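PDB 1FT6: cytochrome C554 from Nitrosomonas europaea, which takes part in ammonia oxidation as a periplasmic tetraheme electron carrier that accepts electrons directly from hydroxylamine oxidoreductase. Local coordinates for residues A[28-33]-A[84-89]; A[3-8]-A[68-73]; A[32-37]-A[59-64]. All blocks are in the same frame, centred on the assembly; numbering follows the deposited sequence.

Interaction 1 (A[28-33]-A[84-89]). With HEC (heme c), chain F.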
loop_
_atom_site.group_PDB
_atom_site.type_symbol
_atom_site.label_atom_id
_atom_site.label_comp_id
_atom_site.label_asym_id
_atom_site.label_seq_id
_atom_site.Cartn_x
_atom_site.Cartn_y
_atom_site.Cartn_z
ATOM N N ALA A 28 -7.324 -2.541 3.879
ATOM C CA ALA A 28 -7.518 -3.999 3.933
ATOM C C ALA A 28 -8.905 -4.411 3.440
ATOM O O ALA A 28 -9.082 -5.495 2.905
ATOM C CB ALA A 28 -7.329 -4.520 5.406
ATOM N N LYS A 29 -9.877 -3.542 3.650
ATOM C CA LYS A 29 -11.253 -3.820 3.239
ATOM C C LYS A 29 -11.687 -3.109 1.957
ATOM O O LYS A 29 -12.894 -3.041 1.671
ATOM C CB LYS A 29 -12.197 -3.409 4.356
ATOM C CG LYS A 29 -11.725 -3.830 5.730
ATOM C CD LYS A 29 -12.487 -3.027 6.789
ATOM C CE LYS A 29 -11.593 -2.645 7.946
ATOM N NZ LYS A 29 -12.411 -2.170 9.097
ATOM N N ALA A 30 -10.724 -2.613 1.187
ATOM C CA ALA A 30 -11.005 -1.887 -0.055
ATOM C C ALA A 30 -11.914 -2.635 -1.018
ATOM O O ALA A 30 -12.734 -2.023 -1.720
ATOM C CB ALA A 30 -9.710 -1.551 -0.761
ATOM N N MET A 31 -11.767 -3.945 -1.109
ATOM C CA MET A 31 -12.639 -4.641 -2.038
ATOM C C MET A 31 -14.089 -4.699 -1.538
ATOM O O MET A 31 -15.022 -4.791 -2.372
ATOM C CB MET A 31 -12.097 -6.055 -2.317
ATOM C CG MET A 31 -12.979 -6.884 -3.267
ATOM S SD MET A 31 -13.002 -6.216 -4.967
ATOM C CE MET A 31 -11.402 -5.967 -5.320
ATOM N N GLU A 32 -14.320 -4.633 -0.217
ATOM C CA GLU A 32 -15.704 -4.698 0.283
ATOM C C GLU A 32 -16.496 -3.493 -0.228
ATOM O O GLU A 32 -17.724 -3.598 -0.447
ATOM C CB GLU A 32 -15.791 -4.684 1.826
ATOM C CG GLU A 32 -14.943 -5.704 2.502
ATOM C CD GLU A 32 -15.350 -7.114 2.149
ATOM O OE1 GLU A 32 -14.443 -7.968 1.968
ATOM O OE2 GLU A 32 -16.572 -7.374 2.053
ATOM N N SER A 33 -15.799 -2.375 -0.431
ATOM C CA SER A 33 -16.450 -1.146 -0.945
ATOM C C SER A 33 -17.025 -1.327 -2.358
ATOM O O SER A 33 -17.971 -0.599 -2.756
ATOM C CB SER A 33 -15.479 0.034 -0.957
ATOM O OG SER A 33 -15.181 0.449 0.366
ATOM N N THR A 84 -5.929 -9.048 -2.743
ATOM C CA THR A 84 -7.207 -8.344 -2.624
ATOM C C THR A 84 -7.161 -7.315 -1.498
ATOM O O THR A 84 -6.826 -7.655 -0.367
ATOM C CB THR A 84 -8.365 -9.344 -2.378
ATOM O OG1 THR A 84 -8.395 -10.301 -3.449
ATOM C CG2 THR A 84 -9.704 -8.643 -2.334
ATOM N N GLY A 85 -7.565 -6.071 -1.784
ATOM C CA GLY A 85 -7.446 -5.057 -0.749
ATOM C C GLY A 85 -6.120 -4.399 -1.045
ATOM O O GLY A 85 -5.296 -4.966 -1.756
ATOM N N VAL A 86 -5.906 -3.186 -0.541
ATOM C CA VAL A 86 -4.680 -2.481 -0.795
ATOM C C VAL A 86 -3.730 -2.964 0.281
ATOM O O VAL A 86 -3.833 -2.535 1.419
ATOM C CB VAL A 86 -4.933 -0.964 -0.684
ATOM C CG1 VAL A 86 -3.622 -0.217 -0.879
ATOM C CG2 VAL A 86 -5.982 -0.554 -1.789
ATOM N N GLY A 87 -2.783 -3.808 -0.129
ATOM C CA GLY A 87 -1.874 -4.445 0.806
ATOM C C GLY A 87 -0.444 -3.992 0.855
ATOM O O GLY A 87 -0.075 -2.961 0.315
ATOM N N CYS A 88 0.409 -4.839 1.444
ATOM C CA CYS A 88 1.808 -4.442 1.670
ATOM C C CYS A 88 2.594 -3.934 0.486
ATOM O O CYS A 88 3.216 -2.881 0.575
ATOM C CB CYS A 88 2.563 -5.627 2.345
ATOM S SG CYS A 88 1.546 -6.603 3.468
ATOM N N GLU A 89 2.551 -4.653 -0.648
ATOM C CA GLU A 89 3.294 -4.271 -1.844
ATOM C C GLU A 89 2.723 -3.041 -2.551
ATOM O O GLU A 89 3.429 -2.411 -3.308
ATOM C CB GLU A 89 3.393 -5.443 -2.826
ATOM C CG GLU A 89 4.119 -6.708 -2.256
ATOM C CD GLU A 89 3.807 -7.972 -3.076
ATOM O OE1 GLU A 89 2.614 -8.331 -3.152
ATOM O OE2 GLU A 89 4.728 -8.599 -3.648
HETATM FE FE HEC F . 4.026 -0.836 5.911
HETATM C CHA HEC F . 6.521 0.759 7.517
HETATM C CHB HEC F . 5.234 -3.864 7.058
HETATM C CHC HEC F . 1.365 -2.432 4.494
HETATM C CHD HEC F . 3.031 2.092 4.493
HETATM N NA HEC F . 5.578 -1.415 7.066
HETATM C C1A HEC F . 6.488 -0.623 7.644
HETATM C C2A HEC F . 7.478 -1.405 8.399
HETATM C C3A HEC F . 7.124 -2.747 8.228
HETATM C C4A HEC F . 5.929 -2.730 7.410
HETATM C CMA HEC F . 7.766 -4.033 8.753
HETATM C CAA HEC F . 8.684 -0.779 9.207
HETATM C CBA HEC F . 8.391 -0.771 10.719
HETATM C CGA HEC F . 7.096 -0.046 11.124
HETATM O O1A HEC F . 6.982 1.125 10.778
HETATM O O2A HEC F . 6.213 -0.681 11.758
HETATM N NB HEC F . 3.452 -2.706 5.771
HETATM C C1B HEC F . 4.048 -3.887 6.284
HETATM C C2B HEC F . 3.289 -5.076 5.986
HETATM C C3B HEC F . 2.196 -4.686 5.274
HETATM C C4B HEC F . 2.287 -3.226 5.167
HETATM C CMB HEC F . 3.592 -6.545 6.421
HETATM C CAB HEC F . 1.049 -5.533 4.687
HETATM C CBB HEC F . 0.149 -6.247 5.736
HETATM N NC HEC F . 2.489 -0.264 4.758
HETATM C C1C HEC F . 1.493 -1.055 4.277
HETATM C C2C HEC F . 0.587 -0.316 3.438
HETATM C C3C HEC F . 1.099 0.930 3.343
HETATM C C4C HEC F . 2.277 0.959 4.225
HETATM C CMC HEC F . -0.689 -0.894 2.729
HETATM C CAC HEC F . 0.589 2.112 2.457
HETATM C CBC HEC F . -0.851 2.509 2.768
HETATM N ND HEC F . 4.570 1.013 6.060
HETATM C C1D HEC F . 4.116 2.129 5.378
HETATM C C2D HEC F . 4.888 3.315 5.678
HETATM C C3D HEC F . 5.840 2.914 6.563
HETATM C C4D HEC F . 5.644 1.532 6.766
HETATM C CMD HEC F . 4.656 4.704 5.053
HETATM C CAD HEC F . 7.018 3.770 7.083
HETATM C CBD HEC F . 8.338 3.645 6.351
HETATM C CGD HEC F . 9.574 3.902 7.251
HETATM O O1D HEC F . 10.671 3.528 6.823
HETATM O O2D HEC F . 9.429 4.488 8.367
HETATM O O HOH W 1 -7.746 -7.842 2.141
#

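Interaction 2 (A[3-8]-A[68-73]). With DTN (dithionite), chain H.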
loop_
_atom_site.group_PDB
_atom_site.type_symbol
_atom_site.label_atom_id
_atom_site.label_comp_id
_atom_site.label_asym_id
_atom_site.label_seq_id
_atom_site.Cartn_x
_atom_site.Cartn_y
_atom_site.Cartn_z
ATOM N N ALA A 3 10.412 -5.924 -10.119
ATOM C CA ALA A 3 10.040 -7.174 -9.495
ATOM C C ALA A 3 8.561 -7.449 -9.601
ATOM O O ALA A 3 7.764 -6.510 -9.663
ATOM C CB ALA A 3 10.416 -7.123 -8.007
ATOM N N PRO A 4 8.166 -8.727 -9.656
ATOM C CA PRO A 4 6.732 -9.017 -9.723
ATOM C C PRO A 4 6.100 -9.037 -8.317
ATOM O O PRO A 4 6.795 -9.226 -7.312
ATOM C CB PRO A 4 6.679 -10.390 -10.365
ATOM C CG PRO A 4 7.911 -11.026 -9.891
ATOM C CD PRO A 4 8.971 -9.961 -9.822
ATOM N N PHE A 5 4.790 -8.833 -8.273
ATOM C CA PHE A 5 4.018 -8.887 -7.051
ATOM C C PHE A 5 3.828 -10.334 -6.676
ATOM O O PHE A 5 3.852 -11.204 -7.540
ATOM C CB PHE A 5 2.637 -8.269 -7.252
ATOM C CG PHE A 5 2.651 -6.778 -7.279
ATOM C CD1 PHE A 5 2.307 -6.042 -6.140
ATOM C CD2 PHE A 5 3.045 -6.097 -8.433
ATOM C CE1 PHE A 5 2.360 -4.664 -6.160
ATOM C CE2 PHE A 5 3.110 -4.697 -8.465
ATOM C CZ PHE A 5 2.771 -3.982 -7.335
ATOM N N GLU A 6 3.631 -10.605 -5.391
ATOM C CA GLU A 6 3.350 -11.959 -4.951
ATOM C C GLU A 6 2.178 -11.975 -3.974
ATOM O O GLU A 6 1.522 -12.993 -3.792
ATOM C CB GLU A 6 4.564 -12.593 -4.262
ATOM C CG GLU A 6 5.786 -12.694 -5.123
ATOM C CD GLU A 6 6.914 -13.320 -4.360
ATOM O OE1 GLU A 6 7.432 -12.631 -3.452
ATOM O OE2 GLU A 6 7.261 -14.492 -4.655
ATOM N N GLY A 7 1.886 -10.855 -3.331
ATOM C CA GLY A 7 0.802 -10.909 -2.374
ATOM C C GLY A 7 1.319 -10.673 -0.964
ATOM O O GLY A 7 2.505 -10.558 -0.743
ATOM N N ARG A 8 0.409 -10.608 -0.019
ATOM C CA ARG A 8 0.721 -10.289 1.362
ATOM C C ARG A 8 1.280 -11.397 2.245
ATOM O O ARG A 8 1.843 -11.101 3.298
ATOM C CB ARG A 8 -0.553 -9.781 2.062
ATOM C CG ARG A 8 -1.267 -8.655 1.363
ATOM C CD ARG A 8 -2.340 -8.063 2.275
ATOM N NE ARG A 8 -3.275 -9.041 2.841
ATOM C CZ ARG A 8 -4.342 -9.519 2.215
ATOM N NH1 ARG A 8 -5.133 -10.406 2.827
ATOM N NH2 ARG A 8 -4.612 -9.123 0.972
ATOM N N PHE A 68 -2.587 -4.153 -9.901
ATOM C CA PHE A 68 -3.404 -4.329 -11.088
ATOM C C PHE A 68 -2.634 -3.822 -12.315
ATOM O O PHE A 68 -2.087 -2.727 -12.301
ATOM C CB PHE A 68 -4.662 -3.510 -10.981
ATOM C CG PHE A 68 -5.698 -3.888 -12.002
ATOM C CD1 PHE A 68 -6.205 -5.173 -12.030
ATOM C CD2 PHE A 68 -6.214 -2.933 -12.895
ATOM C CE1 PHE A 68 -7.241 -5.546 -12.931
ATOM C CE2 PHE A 68 -7.235 -3.282 -13.791
ATOM C CZ PHE A 68 -7.754 -4.583 -13.810
ATOM N N GLY A 69 -2.591 -4.615 -13.377
ATOM C CA GLY A 69 -1.886 -4.171 -14.574
ATOM C C GLY A 69 -0.379 -4.315 -14.531
ATOM O O GLY A 69 0.313 -3.835 -15.430
ATOM N N GLN A 70 0.127 -4.976 -13.494
ATOM C CA GLN A 70 1.552 -5.158 -13.323
ATOM C C GLN A 70 1.890 -6.636 -13.192
ATOM O O GLN A 70 1.048 -7.464 -12.816
ATOM C CB GLN A 70 2.053 -4.385 -12.094
ATOM C CG GLN A 70 1.575 -2.946 -12.039
ATOM C CD GLN A 70 2.319 -2.135 -10.983
ATOM O OE1 GLN A 70 3.550 -2.016 -11.018
ATOM N NE2 GLN A 70 1.574 -1.579 -10.034
ATOM N N LYS A 71 3.127 -6.974 -13.518
ATOM C CA LYS A 71 3.499 -8.382 -13.454
ATOM C C LYS A 71 3.304 -8.980 -12.059
ATOM O O LYS A 71 3.759 -8.405 -11.044
ATOM C CB LYS A 71 4.935 -8.565 -13.927
ATOM C CG LYS A 71 5.909 -7.599 -13.302
ATOM C CD LYS A 71 7.260 -7.746 -13.934
ATOM C CE LYS A 71 8.191 -6.695 -13.402
ATOM N NZ LYS A 71 7.978 -5.398 -14.113
ATOM N N GLY A 72 2.631 -10.130 -12.026
ATOM C CA GLY A 72 2.342 -10.824 -10.782
ATOM C C GLY A 72 1.130 -10.275 -10.041
ATOM O O GLY A 72 0.632 -10.864 -9.063
ATOM N N GLY A 73 0.634 -9.143 -10.532
ATOM C CA GLY A 73 -0.500 -8.505 -9.888
ATOM C C GLY A 73 -1.876 -9.110 -10.037
ATOM O O GLY A 73 -2.113 -10.049 -10.814
HETATM S S1 DTN H . -3.702 2.167 -10.211
HETATM O O1 DTN H . -3.157 1.780 -8.860
HETATM O O2 DTN H . -4.064 3.611 -10.487
HETATM S S2 DTN H . -3.328 0.931 -11.824
HETATM O O3 DTN H . -3.800 1.327 -13.193
HETATM O O4 DTN H . -2.300 -0.153 -11.680
#

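Interaction 3 (A[32-37]-A[59-64]). With HEC (heme c), chain E; DTN (dithionite), chain H.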
loop_
_atom_site.group_PDB
_atom_site.type_symbol
_atom_site.label_atom_id
_atom_site.label_comp_id
_atom_site.label_asym_id
_atom_site.label_seq_id
_atom_site.Cartn_x
_atom_site.Cartn_y
_atom_site.Cartn_z
ATOM N N GLU A 32 -14.320 -4.633 -0.217
ATOM C CA GLU A 32 -15.704 -4.698 0.283
ATOM C C GLU A 32 -16.496 -3.493 -0.228
ATOM O O GLU A 32 -17.724 -3.598 -0.447
ATOM C CB GLU A 32 -15.791 -4.684 1.826
ATOM C CG GLU A 32 -14.943 -5.704 2.502
ATOM C CD GLU A 32 -15.350 -7.114 2.149
ATOM O OE1 GLU A 32 -14.443 -7.968 1.968
ATOM O OE2 GLU A 32 -16.572 -7.374 2.053
ATOM N N SER A 33 -15.799 -2.375 -0.431
ATOM C CA SER A 33 -16.450 -1.146 -0.945
ATOM C C SER A 33 -17.025 -1.327 -2.358
ATOM O O SER A 33 -17.971 -0.599 -2.756
ATOM C CB SER A 33 -15.479 0.034 -0.957
ATOM O OG SER A 33 -15.181 0.449 0.366
ATOM N N LEU A 34 -16.494 -2.297 -3.099
ATOM C CA LEU A 34 -16.946 -2.508 -4.496
ATOM C C LEU A 34 -18.116 -3.466 -4.568
ATOM O O LEU A 34 -18.696 -3.699 -5.637
ATOM C CB LEU A 34 -15.795 -3.000 -5.393
ATOM C CG LEU A 34 -14.534 -2.088 -5.506
ATOM C CD1 LEU A 34 -13.546 -2.547 -6.627
ATOM C CD2 LEU A 34 -15.024 -0.695 -5.820
ATOM N N LYS A 35 -18.479 -4.031 -3.419
ATOM C CA LYS A 35 -19.609 -4.960 -3.388
ATOM C C LYS A 35 -20.947 -4.242 -3.407
ATOM O O LYS A 35 -21.063 -3.111 -2.979
ATOM C CB LYS A 35 -19.558 -5.832 -2.129
ATOM C CG LYS A 35 -18.380 -6.731 -2.088
ATOM C CD LYS A 35 -18.307 -7.453 -0.743
ATOM C CE LYS A 35 -17.214 -8.514 -0.788
ATOM N NZ LYS A 35 -17.315 -9.438 0.377
ATOM N N PRO A 36 -21.991 -4.913 -3.913
ATOM C CA PRO A 36 -23.322 -4.314 -3.970
ATOM C C PRO A 36 -23.818 -3.897 -2.599
ATOM O O PRO A 36 -23.565 -4.576 -1.613
ATOM C CB PRO A 36 -24.224 -5.431 -4.555
ATOM C CG PRO A 36 -23.362 -6.492 -4.980
ATOM C CD PRO A 36 -21.959 -6.287 -4.450
ATOM N N ASN A 37 -24.508 -2.765 -2.548
ATOM C CA ASN A 37 -25.115 -2.239 -1.337
ATOM C C ASN A 37 -24.219 -1.869 -0.160
ATOM O O ASN A 37 -24.703 -1.681 0.952
ATOM C CB ASN A 37 -26.236 -3.190 -0.886
ATOM C CG ASN A 37 -27.203 -3.533 -2.029
ATOM O OD1 ASN A 37 -27.933 -2.664 -2.518
ATOM N ND2 ASN A 37 -27.199 -4.791 -2.461
ATOM N N ASP A 59 -12.909 -0.735 -14.348
ATOM C CA ASP A 59 -12.814 0.721 -14.138
ATOM C C ASP A 59 -12.713 0.980 -12.622
ATOM O O ASP A 59 -12.642 2.142 -12.203
ATOM C CB ASP A 59 -14.068 1.483 -14.582
ATOM C CG ASP A 59 -14.288 1.453 -16.078
ATOM O OD1 ASP A 59 -13.304 1.276 -16.820
ATOM O OD2 ASP A 59 -15.466 1.607 -16.492
ATOM N N CYS A 60 -12.697 -0.086 -11.804
ATOM C CA CYS A 60 -12.675 0.121 -10.339
ATOM C C CYS A 60 -11.652 -0.671 -9.578
ATOM O O CYS A 60 -10.920 -0.107 -8.751
ATOM C CB CYS A 60 -14.037 -0.218 -9.668
ATOM S SG CYS A 60 -15.532 0.479 -10.438
ATOM N N VAL A 61 -11.549 -1.962 -9.879
ATOM C CA VAL A 61 -10.646 -2.807 -9.071
ATOM C C VAL A 61 -9.206 -2.401 -8.945
ATOM O O VAL A 61 -8.582 -2.720 -7.940
ATOM C CB VAL A 61 -10.647 -4.310 -9.521
ATOM C CG1 VAL A 61 -12.042 -4.814 -9.578
ATOM C CG2 VAL A 61 -9.932 -4.488 -10.853
ATOM N N GLY A 62 -8.694 -1.694 -9.939
ATOM C CA GLY A 62 -7.300 -1.352 -9.987
ATOM C C GLY A 62 -6.773 -0.555 -8.829
ATOM O O GLY A 62 -5.566 -0.512 -8.645
ATOM N N CYS A 63 -7.646 0.126 -8.097
ATOM C CA CYS A 63 -7.148 0.924 -6.964
ATOM C C CYS A 63 -7.610 0.307 -5.668
ATOM O O CYS A 63 -7.460 0.898 -4.605
ATOM C CB CYS A 63 -7.678 2.356 -7.035
ATOM S SG CYS A 63 -7.027 3.238 -8.455
ATOM N N HIS A 64 -8.152 -0.899 -5.748
ATOM C CA HIS A 64 -8.667 -1.541 -4.558
ATOM C C HIS A 64 -8.010 -2.909 -4.343
ATOM O O HIS A 64 -8.508 -3.697 -3.556
ATOM C CB HIS A 64 -10.167 -1.706 -4.702
ATOM C CG HIS A 64 -10.954 -0.423 -4.553
ATOM N ND1 HIS A 64 -11.781 -0.161 -3.488
ATOM C CD2 HIS A 64 -11.042 0.665 -5.374
ATOM C CE1 HIS A 64 -12.346 1.041 -3.660
ATOM N NE2 HIS A 64 -11.929 1.583 -4.785
HETATM FE FE HEC E . -12.548 3.614 -5.361
HETATM C CHA HEC E . -12.733 5.028 -2.211
HETATM C CHB HEC E . -15.917 2.729 -5.079
HETATM C CHC HEC E . -12.760 3.296 -8.803
HETATM C CHD HEC E . -9.462 5.191 -5.778
HETATM N NA HEC E . -13.967 3.788 -3.929
HETATM C C1A HEC E . -13.853 4.333 -2.655
HETATM C C2A HEC E . -15.047 4.117 -1.888
HETATM C C3A HEC E . -15.959 3.454 -2.701
HETATM C C4A HEC E . -15.298 3.271 -3.944
HETATM C CMA HEC E . -17.397 3.059 -2.350
HETATM C CAA HEC E . -15.293 4.579 -0.456
HETATM C CBA HEC E . -15.769 6.044 -0.374
HETATM C CGA HEC E . -16.124 6.514 1.071
HETATM O O1A HEC E . -16.061 5.708 2.007
HETATM O O2A HEC E . -16.429 7.692 1.266
HETATM N NB HEC E . -14.050 3.174 -6.671
HETATM C C1B HEC E . -15.323 2.689 -6.356
HETATM C C2B HEC E . -15.982 2.224 -7.527
HETATM C C3B HEC E . -15.139 2.421 -8.578
HETATM C C4B HEC E . -13.923 3.004 -8.022
HETATM C CMB HEC E . -17.395 1.599 -7.628
HETATM C CAB HEC E . -15.388 2.090 -10.081
HETATM C CBB HEC E . -16.555 2.896 -10.669
HETATM N NC HEC E . -11.386 4.148 -6.947
HETATM C C1C HEC E . -11.554 3.800 -8.284
HETATM C C2C HEC E . -10.366 3.981 -9.063
HETATM C C3C HEC E . -9.419 4.448 -8.185
HETATM C C4C HEC E . -10.070 4.592 -6.923
HETATM C CMC HEC E . -10.164 3.675 -10.558
HETATM C CAC HEC E . -7.930 4.717 -8.432
HETATM C CBC HEC E . -7.529 5.557 -9.641
HETATM N ND HEC E . -11.353 4.851 -4.232
HETATM C C1D HEC E . -10.107 5.344 -4.536
HETATM C C2D HEC E . -9.534 6.068 -3.451
HETATM C C3D HEC E . -10.458 6.034 -2.445
HETATM C C4D HEC E . -11.578 5.284 -2.939
HETATM C CMD HEC E . -8.162 6.788 -3.529
HETATM C CAD HEC E . -10.325 6.784 -1.127
HETATM C CBD HEC E . -10.941 8.168 -1.056
HETATM C CGD HEC E . -10.814 8.817 0.322
HETATM O O1D HEC E . -11.452 8.374 1.243
HETATM O O2D HEC E . -10.088 9.748 0.439
HETATM S S1 DTN H . -3.702 2.167 -10.211
HETATM O O1 DTN H . -3.157 1.780 -8.860
HETATM O O2 DTN H . -4.064 3.611 -10.487
HETATM S S2 DTN H . -3.328 0.931 -11.824
HETATM O O3 DTN H . -3.800 1.327 -13.193
HETATM O O4 DTN H . -2.300 -0.153 -11.680
#

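Interaction 1 (A[28-33]-A[84-89])
Ala28 and Gly85 meet through their backbones, so the flat groups in this contact are peptides and a heme rather than aromatic side chains. Ala28 O lies 4.0 Å from Gly85 CA, its carbonyl passing beside it; a side chain on Gly85 would collide with Ala28 O, and its backbone angles (phi 95°) call for glycine in their own right. Further along, 84-89 skirts the rim of a heme c: Gly87 O lies 3.2 Å from the heme methyl CMC, and Cys88 SG makes its thioether to the heme at CAB, 1.7 Å away. A water spans the two backbones, donating to Ala28 O at 2.8 Å and to Thr84 O at 2.7 Å, which joins two carbonyls that could not bond to each other. The rest is apolar. Met31 holds CG anti to its backbone N (chi1 178°), and CB and CG both lie against the methyl of Thr84, with Met31 CB 3.5 Å from Thr84 CG2. The Thr84 hydroxyl takes no part in this, being bonded to Lys80 O. Next to this, Ala30 CB touches the branch of Val86 that sits beside its backbone N, CG2, at 4.0 Å. The loop between helices 16-22 and 40-45 is thus laid along the extended loop 84-87 that leads into helix 88-92. Val86 also pairs its backbone with His27 and accepts a bond from Trp22 NE1 of helix 16-22.

Interaction 2 (A[3-8]-A[68-73])
Phe5 and the turn around Lys71 form the close half of this contact. Phe5 N gives a nearly straight hydrogen bond to Lys71 O, 3.0 Å long with 166° at the hydrogen. The same oxygen is approached by Pro4 CA at 3.3 Å, a CA-H...O contact, and lies at the edge of the Phe5 ring, 3.6 Å from CD2. A second CA-H...O contact runs the other way, Gly72 CA to Phe5 O at 3.6 Å. A side chain on Gly72 would point at 3-8, collide with Phe5 O and press on Pro4 CB; the residue also has the positive phi of a type II turn from Gln70 to Gly73, closed by Gly73 N bonding to Gln70 O at 2.9 Å. With chi1 at -77°, the Phe5 ring swings beside its own N and reaches Gln70, whose amide plane stands 73° from the ring; Gln70 CD comes to 3.7 Å from Phe5 CE2, while OE1 sits at the ring edge. That side of Gln70 is packed, although the residue is otherwise exposed.

Lys71 carries the looser, solvent side. Its chain only runs past Pro4 to bring CE 3.8 Å from Ala3 O, which is buried without a polar partner, while NZ has a weak, long ion pair with Asp2. On the inner side the Phe5 ring reaches Glu89 of helix 88-92 and Pro94 just beyond it. With an alanine in place of Phe5, the ring's contacts with Gln70 and Glu89 are gone, which would probably open a gap between the turn and helix 88-92 and let the Gln70 amide turn. One straight N-H...O bond thus sets the pairing, and the Phe5 ring supplies most of the buried surface, with the C-H...O contacts as minor additions: 3-8 is joined to the turn by a single directed bond plus ring packing.

Interaction 3 (A[32-37]-A[59-64])
Leu34 pushes its two methyls into the CXXCH segment that binds heme 2, and buries by far the most surface here. CD2 rides over one face of the His64 ring, 3.9 Å from its centroid and 11° off the normal, a CH-pi contact. The same methyl touches the porphyrin, with CD2 3.4 Å from heme C1B, and so fills the corner between imidazole and heme. Chi1 (-59°) brings CG over to His64, and chi2 (-170°) then sends CD1 to the start of the motif, where Leu34 CD1 meets Cys60 CB at 3.9 Å and Val61 CA at 3.8 Å.

His64 NE2 binds the heme iron at 2.2 Å, and ND1 donates to Ala30 O; that bond and the methyl over its face should together limit rotation of the ring. Cys60 SG and Cys63 SG are the thioether links, to CAB and CAC. Leu34 therefore lines the His64 side of this heme.

In the fold, the loop ahead of helix 40-45 meets the loop that follows it: Leu34 also pairs its backbone with Tyr54, and Val61 leans on Phe68 on the way to helix 88-92.

Interactions 1 and 3 are buried and share the loop carrying Glu32 and Ser33; Val86 CG2 of the first packs on Cys63 O of the third. Interaction 2 lies nearer the surface, its turn largely exposed, yet it too reaches the heme region: Glu89, in the 84-89 segment, receives the backbone N of Glu6 and Gly7. Phe68, just before the turn, packs on Val61 and Gly62. The chemistry follows the place: a backbone hydrogen bond beside a buried ring in interaction 2, a bridging water with small apolar groups in interaction 1, and methyl, imidazole and heme in interaction 3.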